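Local atomic coordinates of oxidoreductase (Methanosarcina mazei, PDB entry 3KA7), a protein that binds flavin-adenine dinucleotide and is probably an oxidoreductase of the flavin-containing amine oxidoreductase family. Residues R38-S43 against G194-I199; G52-L57 against G309-T314; R80-T85 against G294-L299; I284-D289 against T328-Y333. All blocks are in the same frame, centred on the assembly; numbering follows the deposited sequence.

Interaction 1 of 4, residues R38-S43 against G194-I199; sequences RFTNLS and GCKGII. With FAD (flavin-adenine dinucleotide), chain B.
Cys-195 sets its sulfur squarely over the ring of Phe-39: SG stands 3.7 Å from the ring centroid and only 2° off the normal, while CB of the same cysteine makes a CH-pi contact over that face. The ring gets there because CG of Phe-39 lies anti to its backbone N (chi1 -157°), which brings the ring against the first turn of helix 195-208. At the ring edge, in plane, sits Ile-198, whose CD1 is 3.7 Å from CE2 of Phe-39. Ile-199 also borders the ring edge with CD1, and sets its CG1 3.0 Å from Phe-39 O. That carbonyl is buried here and has no hydrogen-bonding partner in the model, a polar atom shut in among aliphatic carbons.

Asn-41 crosses Lys-196 at roughly a right angle. Its OD1 takes the backbone N-H of Lys-196 (2.8 Å, 156° at the hydrogen), the donor standing above the carbonyl plane rather than on a lone pair, and ND2 reaches Gly-193 O, so the amide is held from both ends. The ammonium of Lys-196 leads off to a salt bridge with Asp-200.

Arg-38, an FAD-binding residue, turns away from the helix to the cofactor, and with Phe-39 it lines part of the FAD pocket. Its backbone N meets FAD O2A at 2.7 Å in a straight bond, and NH2 meets FAD O1A, also at 2.7 Å, in the guanidinium plane; NH1 is paired with Asp-399. The chemistry divides by residue: Arg-38 would offset phosphate charge, Phe-39 packs in a sulfur-aromatic and aliphatic niche, and Asn-41 ties the strand to the start of the helix.

Interaction 2 of 4, residues G52-L57 against G309-T314; sequences GAFHML and GVNEVT. With FAD (flavin-adenine dinucleotide), chain B.
Phe-54 meets the amide of Asn-311 with the edge of its ring, the two planes 59° apart, and Asn-311 OD1 lies in the ring plane, 3.7 Å from Phe-54 CD1. At the edge too, but by way of CD2, the ring meets the flavin at FAD C6 (3.4 Å). The phenyl group is thus lodged between Asn-311 and the isoalloxazine, and Trp-161 adds an edge-to-face contact.

The other half of the amide makes the one hydrogen bond between the segments. Asn-311 ND2 donates to Phe-54 O over 3.1 Å, in the carbonyl plane and on a lone pair, with the acceptor close to the plane of the amide. CG of Asn-311 sits between its own backbone N and carbonyl carbon (chi1 74°), which turns the amide toward the loop. From the opposite direction comes the selenomethionine Met-56, bent at its last torsion, with SE and CE each 3.7 Å from Asn-311 ND2.

Val-313 packs against the loop's backbone and His-55: CG1 approaches Phe-54 O, and CG2 lies 3.9 Å from ND1 of His-55, a buried nitrogen with no partner in the model.

The loop also reads the flavin through its backbone. Phe-54 N donates to FAD O4 at 3.2 Å, and FAD N3 gives a weak bond to Met-56 O. Backbone recognition of the pyrimidine edge, backed by a strand of the mixed sheet, marks this as the isoalloxazine end of the FAD site.

Interaction 3 of 4, residues R80-T85 against G294-L299; sequences RSEMTT and GHTGVL
Ser-81 OG donates to Thr-296 O at 2.6 Å, and Thr-296 answers through its own hydroxyl, whose OG1 accepts the backbone N-H of Glu-82 at 2.9 Å in a nearly straight bond. A water joins that OG1 to Arg-80 O as well. Further along, Thr-84 OG1 takes the N-H of Val-298, and Thr-85 N donates to Val-298 O (2.9 Å).

His-295 is fixed in its own plane from two sides: ND1 accepts Gly-297 N at 2.8 Å, and NE2 shares a hydrogen bond with Thr-85 OG1 at 3.1 Å. Met-83 O lies over one face of this imidazole, toward its rim.

Outward from the polar core, Thr-84 and Val-298 run side by side, with OG1 of Thr-84 3.4 Å from CB of Val-298. Leu-299 reaches its CD1 to the hydroxyl of Thr-85, and Gly-297 CA makes a CA-H...O contact with Glu-82 O.

Side-chain hydroxyls do much of the joining until Thr-85 and Leu-299 form a parallel bridge. The bridge belongs to the pairing of strands 85-89 and 298-300, the parallel pair in an otherwise antiparallel sheet.

Interaction 4 of 4, residues I284-D289 against T328-Y333; sequences ICLAAD and TMCHQY
Ile-284 pairs with Cys-330 across two antiparallel strands, and Leu-286 with Thr-328, each a hydrogen-bonded pair. Cys-330 N gives to Ile-284 O at 2.9 Å and Ile-284 N returns a bond to Cys-330 O. Leu-286 N reaches Thr-328 O at 2.7 Å, the short one of the set, and Thr-328 N closes the second ring to Leu-286 O at 3.2 Å.

The fuller packing is on the face that carries these four residues, where more groups meet. CB of Ile-284 lies 4.2 Å from CB of Cys-330. Leu-286 leans along the neighbouring strand: its CB is 3.4 Å from Thr-328 O, and its CD1 comes to 4.1 Å from the sulfur of Cys-330. That sulfur is anti to its own carbonyl carbon (chi1 -50°), which carries it back toward Leu-286. Leu-353 of helix 342-356 packs against Ile-284, Leu-286 and Cys-330, so the helix covers this face.

Strands 280-288 and 326-334 are neighbours in the seven-stranded mixed sheet; segments 284-288 and 328-333 run nearly antiparallel, 157° between their directions. Strand 362-370 flanks the first strand and strand 307-311 the second.

The other face is sparser between the two segments. Cys-285 and the selenomethionine Met-329 form the non-hydrogen-bonded pair, meeting through SG and CG at 3.8 Å before Met-329 heads off toward Phe-54 and Asn-311. Contact also thins toward the partly exposed Asp-289: Ala-288 offers just its CB to Thr-328 OG1, at 3.9 Å, and that hydroxyl bonds to Glu-312.

Overall arrangement
Interactions 2, 3 and 4 share the mixed sheet: strand 307-311 of interaction 2 lies between strand 298-300 of interaction 3 and strand 326-334 of interaction 4, hydrogen-bonded to both. Interaction 1 stands apart from that sheet but touches interaction 2 through Arg-38 and Phe-39 with Ala-53, and through Asn-41 and Cys-195 with His-55. Those two contacts are buried and reach FAD, at the diphosphate and ribityl in one and the flavin ring in the other. Interaction 4 is also buried, yet largely apolar on its faces and bound by regular backbone pairing. Interaction 3, partly exposed, relies on hydroxyls, an imidazole and a water. Glu-312 of interaction 2 bonds to Gly-294 of interaction 3 and Thr-328 of interaction 4, joining these three.

Interaction 1 of 4, residues R38-S43 against G194-I199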
# COMPACT_ATOMS: atom_id res chain seq x y z
N ARG A 38 -5.33 -8.30 1.33
CA ARG A 38 -3.93 -8.06 1.66
C ARG A 38 -3.73 -7.09 2.83
O ARG A 38 -2.64 -6.55 3.01
CB ARG A 38 -3.17 -7.60 0.41
CG ARG A 38 -3.01 -8.72 -0.63
CD ARG A 38 -2.49 -8.19 -1.98
NE ARG A 38 -3.55 -7.48 -2.68
CZ ARG A 38 -3.41 -6.31 -3.29
NH1 ARG A 38 -2.22 -5.70 -3.30
NH2 ARG A 38 -4.45 -5.74 -3.86
N PHE A 39 -4.78 -6.90 3.63
CA PHE A 39 -4.71 -5.98 4.76
C PHE A 39 -5.33 -6.58 6.02
O PHE A 39 -6.22 -5.99 6.63
CB PHE A 39 -5.44 -4.67 4.43
CG PHE A 39 -4.99 -3.48 5.26
CD1 PHE A 39 -3.89 -2.73 4.88
CD2 PHE A 39 -5.69 -3.09 6.39
CE1 PHE A 39 -3.48 -1.63 5.63
CE2 PHE A 39 -5.29 -2.00 7.15
CZ PHE A 39 -4.19 -1.27 6.77
N THR A 40 -4.88 -7.77 6.40
CA THR A 40 -5.36 -8.35 7.65
C THR A 40 -4.25 -9.16 8.31
O THR A 40 -3.13 -9.20 7.81
CB THR A 40 -6.62 -9.19 7.44
OG1 THR A 40 -7.23 -9.47 8.72
CG2 THR A 40 -6.27 -10.47 6.73
N ASN A 41 -4.54 -9.79 9.44
CA ASN A 41 -3.48 -10.45 10.20
C ASN A 41 -3.35 -11.91 9.83
O ASN A 41 -4.31 -12.53 9.38
CB ASN A 41 -3.73 -10.32 11.71
CG ASN A 41 -3.59 -8.90 12.22
OD1 ASN A 41 -3.59 -7.93 11.44
ND2 ASN A 41 -3.47 -8.75 13.53
N LEU A 42 -2.16 -12.47 10.03
CA LEU A 42 -1.94 -13.89 9.88
C LEU A 42 -1.24 -14.37 11.14
O LEU A 42 -0.14 -13.91 11.44
CB LEU A 42 -1.06 -14.17 8.66
CG LEU A 42 -0.27 -15.47 8.75
CD1 LEU A 42 -1.20 -16.66 8.65
CD2 LEU A 42 0.80 -15.54 7.66
N SER A 43 -1.90 -15.24 11.89
CA SER A 43 -1.31 -15.80 13.10
C SER A 43 -0.22 -16.79 12.70
O SER A 43 -0.48 -17.76 11.99
CB SER A 43 -2.38 -16.51 13.95
OG SER A 43 -3.41 -15.62 14.35
N GLY A 194 -3.01 -4.19 14.78
CA GLY A 194 -2.48 -4.28 13.41
C GLY A 194 -3.57 -4.10 12.36
O GLY A 194 -4.65 -3.56 12.65
N CYS A 195 -3.29 -4.55 11.14
CA CYS A 195 -4.25 -4.45 10.04
C CYS A 195 -5.63 -4.93 10.46
O CYS A 195 -6.64 -4.30 10.15
CB CYS A 195 -3.79 -5.27 8.85
SG CYS A 195 -2.36 -4.59 8.00
N LYS A 196 -5.68 -6.07 11.13
CA LYS A 196 -6.97 -6.65 11.49
C LYS A 196 -7.81 -5.72 12.39
O LYS A 196 -9.03 -5.79 12.38
CB LYS A 196 -6.79 -8.03 12.15
CG LYS A 196 -8.10 -8.80 12.30
CD LYS A 196 -7.88 -10.13 13.01
CE LYS A 196 -9.19 -10.60 13.68
NZ LYS A 196 -10.28 -10.60 12.68
N GLY A 197 -7.16 -4.84 13.15
CA GLY A 197 -7.91 -3.89 13.98
C GLY A 197 -8.84 -3.06 13.12
O GLY A 197 -9.99 -2.79 13.51
N ILE A 198 -8.35 -2.65 11.95
CA ILE A 198 -9.14 -1.83 11.04
C ILE A 198 -10.23 -2.67 10.38
O ILE A 198 -11.38 -2.23 10.26
CB ILE A 198 -8.21 -1.16 9.99
CG1 ILE A 198 -7.35 -0.09 10.68
CG2 ILE A 198 -9.03 -0.56 8.83
CD1 ILE A 198 -6.20 0.42 9.84
N ILE A 199 -9.86 -3.88 9.95
CA ILE A 199 -10.80 -4.82 9.34
C ILE A 199 -11.95 -5.11 10.31
O ILE A 199 -13.12 -5.01 9.93
CB ILE A 199 -10.08 -6.14 8.93
CG1 ILE A 199 -8.94 -5.84 7.95
CG2 ILE A 199 -11.07 -7.12 8.26
CD1 ILE A 199 -9.41 -5.13 6.69
PA FAD B . -7.43 -6.73 -1.84
O1A FAD B . -6.81 -6.98 -3.19
O2A FAD B . -6.52 -6.84 -0.65
O5B FAD B . -8.66 -7.74 -1.64
C5B FAD B . -9.32 -8.29 -2.78
C4B FAD B . -10.23 -9.38 -2.20
O4B FAD B . -11.04 -9.96 -3.21
C3B FAD B . -9.41 -10.50 -1.57
O3B FAD B . -9.80 -10.71 -0.23
C2B FAD B . -9.72 -11.72 -2.45
O2B FAD B . -9.72 -12.94 -1.73
C1B FAD B . -11.10 -11.37 -3.01
N9A FAD B . -11.42 -11.98 -4.30
C8A FAD B . -10.62 -12.14 -5.42
N7A FAD B . -11.38 -12.71 -6.40
C5A FAD B . -12.63 -12.90 -5.90
C6A FAD B . -13.78 -13.46 -6.44
N6A FAD B . -13.82 -13.81 -7.72
N1A FAD B . -14.92 -13.53 -5.66
C2A FAD B . -14.93 -13.06 -4.36
N3A FAD B . -13.78 -12.51 -3.83
C4A FAD B . -12.66 -12.45 -4.60
N1 FAD B . -0.41 -0.56 2.34
C2 FAD B . -0.31 0.40 3.34
O2 FAD B . -1.12 1.33 3.37
N3 FAD B . 0.72 0.31 4.26
C4 FAD B . 1.64 -0.72 4.20
O4 FAD B . 2.56 -0.80 5.02
C4X FAD B . 1.55 -1.68 3.20
N5 FAD B . 2.48 -2.70 3.12
C5X FAD B . 2.36 -3.66 2.13
C6 FAD B . 3.28 -4.70 2.05
C7 FAD B . 3.15 -5.67 1.06
C7M FAD B . 4.17 -6.79 1.00
C8 FAD B . 2.10 -5.59 0.16
C8M FAD B . 1.93 -6.62 -0.92
C9 FAD B . 1.19 -4.54 0.23
C9A FAD B . 1.31 -3.58 1.22
N10 FAD B . 0.40 -2.53 1.30
C10 FAD B . 0.51 -1.59 2.28
C1' FAD B . -0.68 -2.37 0.28
C2' FAD B . -1.99 -2.91 0.86
O2' FAD B . -1.75 -4.18 1.47
C3' FAD B . -3.02 -3.05 -0.27
O3' FAD B . -3.01 -1.86 -1.05
C4' FAD B . -4.45 -3.30 0.18
O4' FAD B . -4.54 -4.34 1.13
C5' FAD B . -5.22 -3.74 -1.07
O5' FAD B . -6.59 -3.68 -0.75
P FAD B . -7.69 -3.83 -1.89
O1P FAD B . -8.86 -2.94 -1.56
O2P FAD B . -7.10 -3.61 -3.27
O3P FAD B . -8.23 -5.34 -1.81

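Interaction 2 of 4, residues G52-L57 against G309-T314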
# COMPACT_ATOMS: atom_id res chain seq x y z
N GLY A 52 -0.23 -8.96 3.97
CA GLY A 52 0.38 -8.03 3.03
C GLY A 52 0.96 -6.85 3.79
O GLY A 52 2.14 -6.86 4.17
N ALA A 53 0.12 -5.84 4.01
CA ALA A 53 0.54 -4.56 4.58
C ALA A 53 1.29 -4.68 5.92
O ALA A 53 1.02 -5.56 6.73
CB ALA A 53 -0.67 -3.64 4.74
N PHE A 54 2.23 -3.77 6.13
CA PHE A 54 3.13 -3.84 7.27
C PHE A 54 2.48 -3.25 8.52
O PHE A 54 3.15 -2.58 9.30
CB PHE A 54 4.43 -3.09 6.95
CG PHE A 54 5.42 -3.85 6.11
CD1 PHE A 54 6.74 -3.97 6.52
CD2 PHE A 54 5.07 -4.41 4.90
CE1 PHE A 54 7.69 -4.64 5.74
CE2 PHE A 54 6.02 -5.09 4.11
CZ PHE A 54 7.31 -5.21 4.54
N HIS A 55 1.19 -3.50 8.72
CA HIS A 55 0.52 -3.01 9.95
C HIS A 55 0.69 -1.50 10.16
O HIS A 55 0.83 -1.02 11.30
CB HIS A 55 1.06 -3.76 11.18
CG HIS A 55 0.62 -5.19 11.24
ND1 HIS A 55 1.46 -6.21 11.65
CD2 HIS A 55 -0.57 -5.77 10.96
CE1 HIS A 55 0.80 -7.36 11.61
NE2 HIS A 55 -0.43 -7.12 11.20
N MSE A 56 0.67 -0.75 9.07
CA MSE A 56 0.98 0.67 9.13
C MSE A 56 0.16 1.45 8.11
O MSE A 56 -0.06 0.97 6.99
CB MSE A 56 2.49 0.86 8.89
CG MSE A 56 3.01 2.26 9.06
SE MSE A 56 4.94 2.29 8.96
CE MSE A 56 5.29 2.16 10.88
N LEU A 57 -0.31 2.63 8.51
CA LEU A 57 -0.99 3.57 7.61
C LEU A 57 -0.02 4.68 7.19
O LEU A 57 0.64 5.28 8.05
CB LEU A 57 -2.20 4.21 8.29
CG LEU A 57 -3.32 3.29 8.79
CD1 LEU A 57 -4.50 4.11 9.34
CD2 LEU A 57 -3.78 2.35 7.71
N GLY A 309 13.63 -0.67 3.41
CA GLY A 309 13.41 -0.19 4.76
C GLY A 309 12.78 -1.25 5.63
O GLY A 309 12.46 -2.35 5.17
N VAL A 310 12.60 -0.92 6.89
CA VAL A 310 12.05 -1.88 7.81
C VAL A 310 11.24 -1.16 8.88
O VAL A 310 11.47 0.03 9.12
CB VAL A 310 13.19 -2.78 8.38
CG1 VAL A 310 14.57 -2.33 7.90
CG2 VAL A 310 13.10 -3.00 9.87
N ASN A 311 10.26 -1.85 9.46
CA ASN A 311 9.54 -1.31 10.62
C ASN A 311 9.46 -2.32 11.75
O ASN A 311 9.94 -3.44 11.62
CB ASN A 311 8.16 -0.71 10.27
CG ASN A 311 7.08 -1.74 9.95
OD1 ASN A 311 7.29 -2.96 10.02
ND2 ASN A 311 5.89 -1.24 9.60
N GLU A 312 8.92 -1.88 12.88
CA GLU A 312 8.91 -2.69 14.10
C GLU A 312 7.65 -2.31 14.86
O GLU A 312 7.70 -1.55 15.83
CB GLU A 312 10.14 -2.35 14.93
CG GLU A 312 10.50 -3.37 15.98
CD GLU A 312 11.94 -3.24 16.40
OE1 GLU A 312 12.24 -2.41 17.30
OE2 GLU A 312 12.79 -3.95 15.82
N VAL A 313 6.51 -2.82 14.41
CA VAL A 313 5.25 -2.30 14.92
C VAL A 313 4.95 -2.71 16.36
O VAL A 313 4.04 -2.18 17.00
CB VAL A 313 4.07 -2.68 14.00
CG1 VAL A 313 4.28 -2.05 12.60
CG2 VAL A 313 3.90 -4.19 13.92
N THR A 314 5.71 -3.68 16.86
CA THR A 314 5.56 -4.09 18.25
C THR A 314 6.05 -2.98 19.19
O THR A 314 5.79 -3.01 20.41
CB THR A 314 6.28 -5.42 18.54
OG1 THR A 314 7.56 -5.43 17.88
CG2 THR A 314 5.45 -6.58 18.01
PA FAD B . -7.43 -6.73 -1.84
O1A FAD B . -6.81 -6.98 -3.19
O2A FAD B . -6.52 -6.84 -0.65
O5B FAD B . -8.66 -7.74 -1.64
C5B FAD B . -9.32 -8.29 -2.78
C4B FAD B . -10.23 -9.38 -2.20
O4B FAD B . -11.04 -9.96 -3.21
C3B FAD B . -9.41 -10.50 -1.57
O3B FAD B . -9.80 -10.71 -0.23
C2B FAD B . -9.72 -11.72 -2.45
O2B FAD B . -9.72 -12.94 -1.73
C1B FAD B . -11.10 -11.37 -3.01
N9A FAD B . -11.42 -11.98 -4.30
C8A FAD B . -10.62 -12.14 -5.42
N7A FAD B . -11.38 -12.71 -6.40
C5A FAD B . -12.63 -12.90 -5.90
C6A FAD B . -13.78 -13.46 -6.44
N6A FAD B . -13.82 -13.81 -7.72
N1A FAD B . -14.92 -13.53 -5.66
C2A FAD B . -14.93 -13.06 -4.36
N3A FAD B . -13.78 -12.51 -3.83
C4A FAD B . -12.66 -12.45 -4.60
N1 FAD B . -0.41 -0.56 2.34
C2 FAD B . -0.31 0.40 3.34
O2 FAD B . -1.12 1.33 3.37
N3 FAD B . 0.72 0.31 4.26
C4 FAD B . 1.64 -0.72 4.20
O4 FAD B . 2.56 -0.80 5.02
C4X FAD B . 1.55 -1.68 3.20
N5 FAD B . 2.48 -2.70 3.12
C5X FAD B . 2.36 -3.66 2.13
C6 FAD B . 3.28 -4.70 2.05
C7 FAD B . 3.15 -5.67 1.06
C7M FAD B . 4.17 -6.79 1.00
C8 FAD B . 2.10 -5.59 0.16
C8M FAD B . 1.93 -6.62 -0.92
C9 FAD B . 1.19 -4.54 0.23
C9A FAD B . 1.31 -3.58 1.22
N10 FAD B . 0.40 -2.53 1.30
C10 FAD B . 0.51 -1.59 2.28
C1' FAD B . -0.68 -2.37 0.28
C2' FAD B . -1.99 -2.91 0.86
O2' FAD B . -1.75 -4.18 1.47
C3' FAD B . -3.02 -3.05 -0.27
O3' FAD B . -3.01 -1.86 -1.05
C4' FAD B . -4.45 -3.30 0.18
O4' FAD B . -4.54 -4.34 1.13
C5' FAD B . -5.22 -3.74 -1.07
O5' FAD B . -6.59 -3.68 -0.75
P FAD B . -7.69 -3.83 -1.89
O1P FAD B . -8.86 -2.94 -1.56
O2P FAD B . -7.10 -3.61 -3.27
O3P FAD B . -8.23 -5.34 -1.81

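Interaction 3 of 4, residues R80-T85 against G294-L299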
# COMPACT_ATOMS: atom_id res chain seq x y z
N ARG A 80 0.11 7.77 16.14
CA ARG A 80 1.07 8.44 15.28
C ARG A 80 2.49 7.93 15.55
O ARG A 80 2.93 7.87 16.70
CB ARG A 80 1.01 9.96 15.47
CG ARG A 80 2.03 10.75 14.67
CD ARG A 80 1.82 10.66 13.17
NE ARG A 80 0.53 11.21 12.74
CZ ARG A 80 0.25 12.51 12.67
NH1 ARG A 80 1.16 13.41 13.00
NH2 ARG A 80 -0.96 12.90 12.26
N SER A 81 3.20 7.55 14.49
CA SER A 81 4.55 7.03 14.62
C SER A 81 5.55 8.14 14.98
O SER A 81 5.33 9.31 14.67
CB SER A 81 5.02 6.41 13.30
OG SER A 81 4.30 5.25 12.94
N GLU A 82 6.64 7.74 15.61
CA GLU A 82 7.80 8.59 15.74
C GLU A 82 8.38 8.84 14.36
O GLU A 82 8.11 8.07 13.43
CB GLU A 82 8.82 7.92 16.65
CG GLU A 82 8.28 7.79 18.08
CD GLU A 82 7.68 9.10 18.59
OE1 GLU A 82 8.43 10.10 18.74
OE2 GLU A 82 6.45 9.13 18.86
N MSE A 83 9.13 9.93 14.21
CA MSE A 83 9.71 10.30 12.92
C MSE A 83 10.56 9.16 12.37
O MSE A 83 11.34 8.51 13.09
CB MSE A 83 10.54 11.61 13.00
CG MSE A 83 11.19 12.10 11.66
SE MSE A 83 9.89 12.20 10.20
CE MSE A 83 8.74 13.63 10.91
N THR A 84 10.40 8.93 11.08
CA THR A 84 11.18 7.94 10.38
C THR A 84 12.65 8.32 10.39
O THR A 84 13.01 9.50 10.35
CB THR A 84 10.65 7.80 8.95
OG1 THR A 84 9.45 6.99 8.97
CG2 THR A 84 11.70 7.16 8.03
N THR A 85 13.51 7.31 10.44
CA THR A 85 14.94 7.52 10.37
C THR A 85 15.53 6.83 9.15
O THR A 85 14.85 6.05 8.48
CB THR A 85 15.64 7.06 11.65
OG1 THR A 85 15.39 5.65 11.84
CG2 THR A 85 15.07 7.82 12.85
N GLY A 294 13.79 0.14 17.05
CA GLY A 294 13.79 0.88 18.31
C GLY A 294 12.80 2.02 18.39
O GLY A 294 12.81 2.79 19.35
N HIS A 295 11.93 2.15 17.39
CA HIS A 295 10.90 3.18 17.42
C HIS A 295 9.71 2.77 16.57
O HIS A 295 9.74 1.73 15.90
CB HIS A 295 11.44 4.56 16.99
CG HIS A 295 11.90 4.63 15.56
ND1 HIS A 295 11.02 4.63 14.49
CD2 HIS A 295 13.14 4.73 15.02
CE1 HIS A 295 11.71 4.71 13.36
NE2 HIS A 295 12.99 4.77 13.66
N THR A 296 8.66 3.59 16.57
CA THR A 296 7.40 3.23 15.91
C THR A 296 7.24 3.74 14.48
O THR A 296 6.14 3.69 13.93
CB THR A 296 6.22 3.76 16.70
OG1 THR A 296 6.40 5.18 16.87
CG2 THR A 296 6.14 3.08 18.07
N GLY A 297 8.33 4.24 13.90
CA GLY A 297 8.30 4.73 12.52
C GLY A 297 8.98 3.74 11.59
O GLY A 297 9.02 2.54 11.86
N VAL A 298 9.51 4.24 10.48
CA VAL A 298 10.21 3.39 9.53
C VAL A 298 11.71 3.67 9.63
O VAL A 298 12.11 4.79 9.94
CB VAL A 298 9.72 3.67 8.10
CG1 VAL A 298 10.52 2.85 7.08
CG2 VAL A 298 8.20 3.38 7.98
N LEU A 299 12.53 2.64 9.41
CA LEU A 299 13.96 2.80 9.22
C LEU A 299 14.25 2.57 7.74
O LEU A 299 14.21 1.45 7.26
CB LEU A 299 14.75 1.77 10.04
CG LEU A 299 16.28 1.75 9.90
CD1 LEU A 299 16.85 3.02 10.54
CD2 LEU A 299 16.88 0.49 10.55
O HOH W 1 4.47 6.23 18.48

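Interaction 4 of 4, residues I284-D289 against T328-Y333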
# COMPACT_ATOMS: atom_id res chain seq x y z
N ILE A 284 10.32 -9.68 4.44
CA ILE A 284 11.02 -10.59 5.32
C ILE A 284 10.64 -10.25 6.75
O ILE A 284 10.91 -9.14 7.21
CB ILE A 284 12.55 -10.50 5.14
CG1 ILE A 284 12.94 -10.86 3.70
CG2 ILE A 284 13.28 -11.41 6.17
CD1 ILE A 284 14.42 -10.68 3.41
N CYS A 285 10.01 -11.19 7.45
CA CYS A 285 9.58 -10.97 8.84
C CYS A 285 10.60 -11.60 9.79
O CYS A 285 10.97 -12.76 9.62
CB CYS A 285 8.22 -11.62 9.08
SG CYS A 285 6.91 -10.92 8.00
N LEU A 286 11.06 -10.82 10.77
CA LEU A 286 12.07 -11.29 11.72
C LEU A 286 11.46 -11.43 13.10
O LEU A 286 10.68 -10.58 13.52
CB LEU A 286 13.23 -10.29 11.80
CG LEU A 286 13.86 -9.85 10.47
CD1 LEU A 286 14.96 -8.82 10.70
CD2 LEU A 286 14.40 -11.05 9.67
N ALA A 287 11.80 -12.52 13.78
CA ALA A 287 11.43 -12.68 15.17
C ALA A 287 12.63 -12.19 15.96
O ALA A 287 13.63 -12.88 16.06
CB ALA A 287 11.15 -14.15 15.46
N ALA A 288 12.56 -10.97 16.48
CA ALA A 288 13.73 -10.37 17.11
C ALA A 288 13.71 -10.56 18.63
O ALA A 288 12.67 -10.44 19.24
CB ALA A 288 13.83 -8.89 16.76
N ASP A 289 14.88 -10.84 19.21
CA ASP A 289 15.00 -11.01 20.67
C ASP A 289 15.40 -9.70 21.34
O ASP A 289 15.62 -9.65 22.57
CB ASP A 289 16.05 -12.08 20.98
CG ASP A 289 15.74 -13.39 20.32
OD1 ASP A 289 14.87 -14.11 20.84
OD2 ASP A 289 16.37 -13.70 19.28
N THR A 328 9.90 -7.46 13.51
CA THR A 328 10.58 -6.51 12.64
C THR A 328 10.37 -7.00 11.22
O THR A 328 10.71 -8.14 10.89
CB THR A 328 12.07 -6.46 12.96
OG1 THR A 328 12.24 -6.21 14.36
CG2 THR A 328 12.77 -5.36 12.14
N MSE A 329 9.79 -6.13 10.38
CA MSE A 329 9.47 -6.49 9.00
C MSE A 329 10.21 -5.61 7.99
O MSE A 329 10.25 -4.39 8.13
CB MSE A 329 7.96 -6.45 8.76
CG MSE A 329 7.21 -7.47 9.63
SE MSE A 329 5.32 -7.52 9.27
CE MSE A 329 4.82 -5.77 9.85
N CYS A 330 10.79 -6.26 6.99
CA CYS A 330 11.62 -5.62 5.98
C CYS A 330 10.95 -5.69 4.62
O CYS A 330 10.32 -6.70 4.30
CB CYS A 330 12.96 -6.34 5.87
SG CYS A 330 13.77 -6.62 7.48
N HIS A 331 11.10 -4.65 3.82
CA HIS A 331 10.57 -4.66 2.45
C HIS A 331 11.66 -4.46 1.41
O HIS A 331 12.54 -3.60 1.57
CB HIS A 331 9.53 -3.57 2.22
CG HIS A 331 8.82 -3.70 0.90
ND1 HIS A 331 7.96 -4.74 0.63
CD2 HIS A 331 8.90 -2.96 -0.23
CE1 HIS A 331 7.51 -4.62 -0.61
NE2 HIS A 331 8.06 -3.55 -1.15
N GLN A 332 11.58 -5.22 0.33
CA GLN A 332 12.42 -4.95 -0.82
C GLN A 332 11.59 -4.94 -2.10
O GLN A 332 10.81 -5.86 -2.37
CB GLN A 332 13.58 -5.94 -0.90
CG GLN A 332 13.16 -7.39 -1.10
CD GLN A 332 14.31 -8.38 -0.89
OE1 GLN A 332 14.93 -8.86 -1.85
NE2 GLN A 332 14.59 -8.70 0.36
N TYR A 333 11.74 -3.87 -2.87
CA TYR A 333 11.21 -3.76 -4.21
C TYR A 333 11.73 -4.92 -5.07
O TYR A 333 12.89 -5.27 -4.97
CB TYR A 333 11.69 -2.43 -4.81
CG TYR A 333 11.70 -2.34 -6.32
CD1 TYR A 333 10.52 -2.16 -7.03
CD2 TYR A 333 12.89 -2.42 -7.05
CE1 TYR A 333 10.52 -2.07 -8.41
CE2 TYR A 333 12.89 -2.33 -8.44
CZ TYR A 333 11.70 -2.15 -9.11
OH TYR A 333 11.67 -2.05 -10.48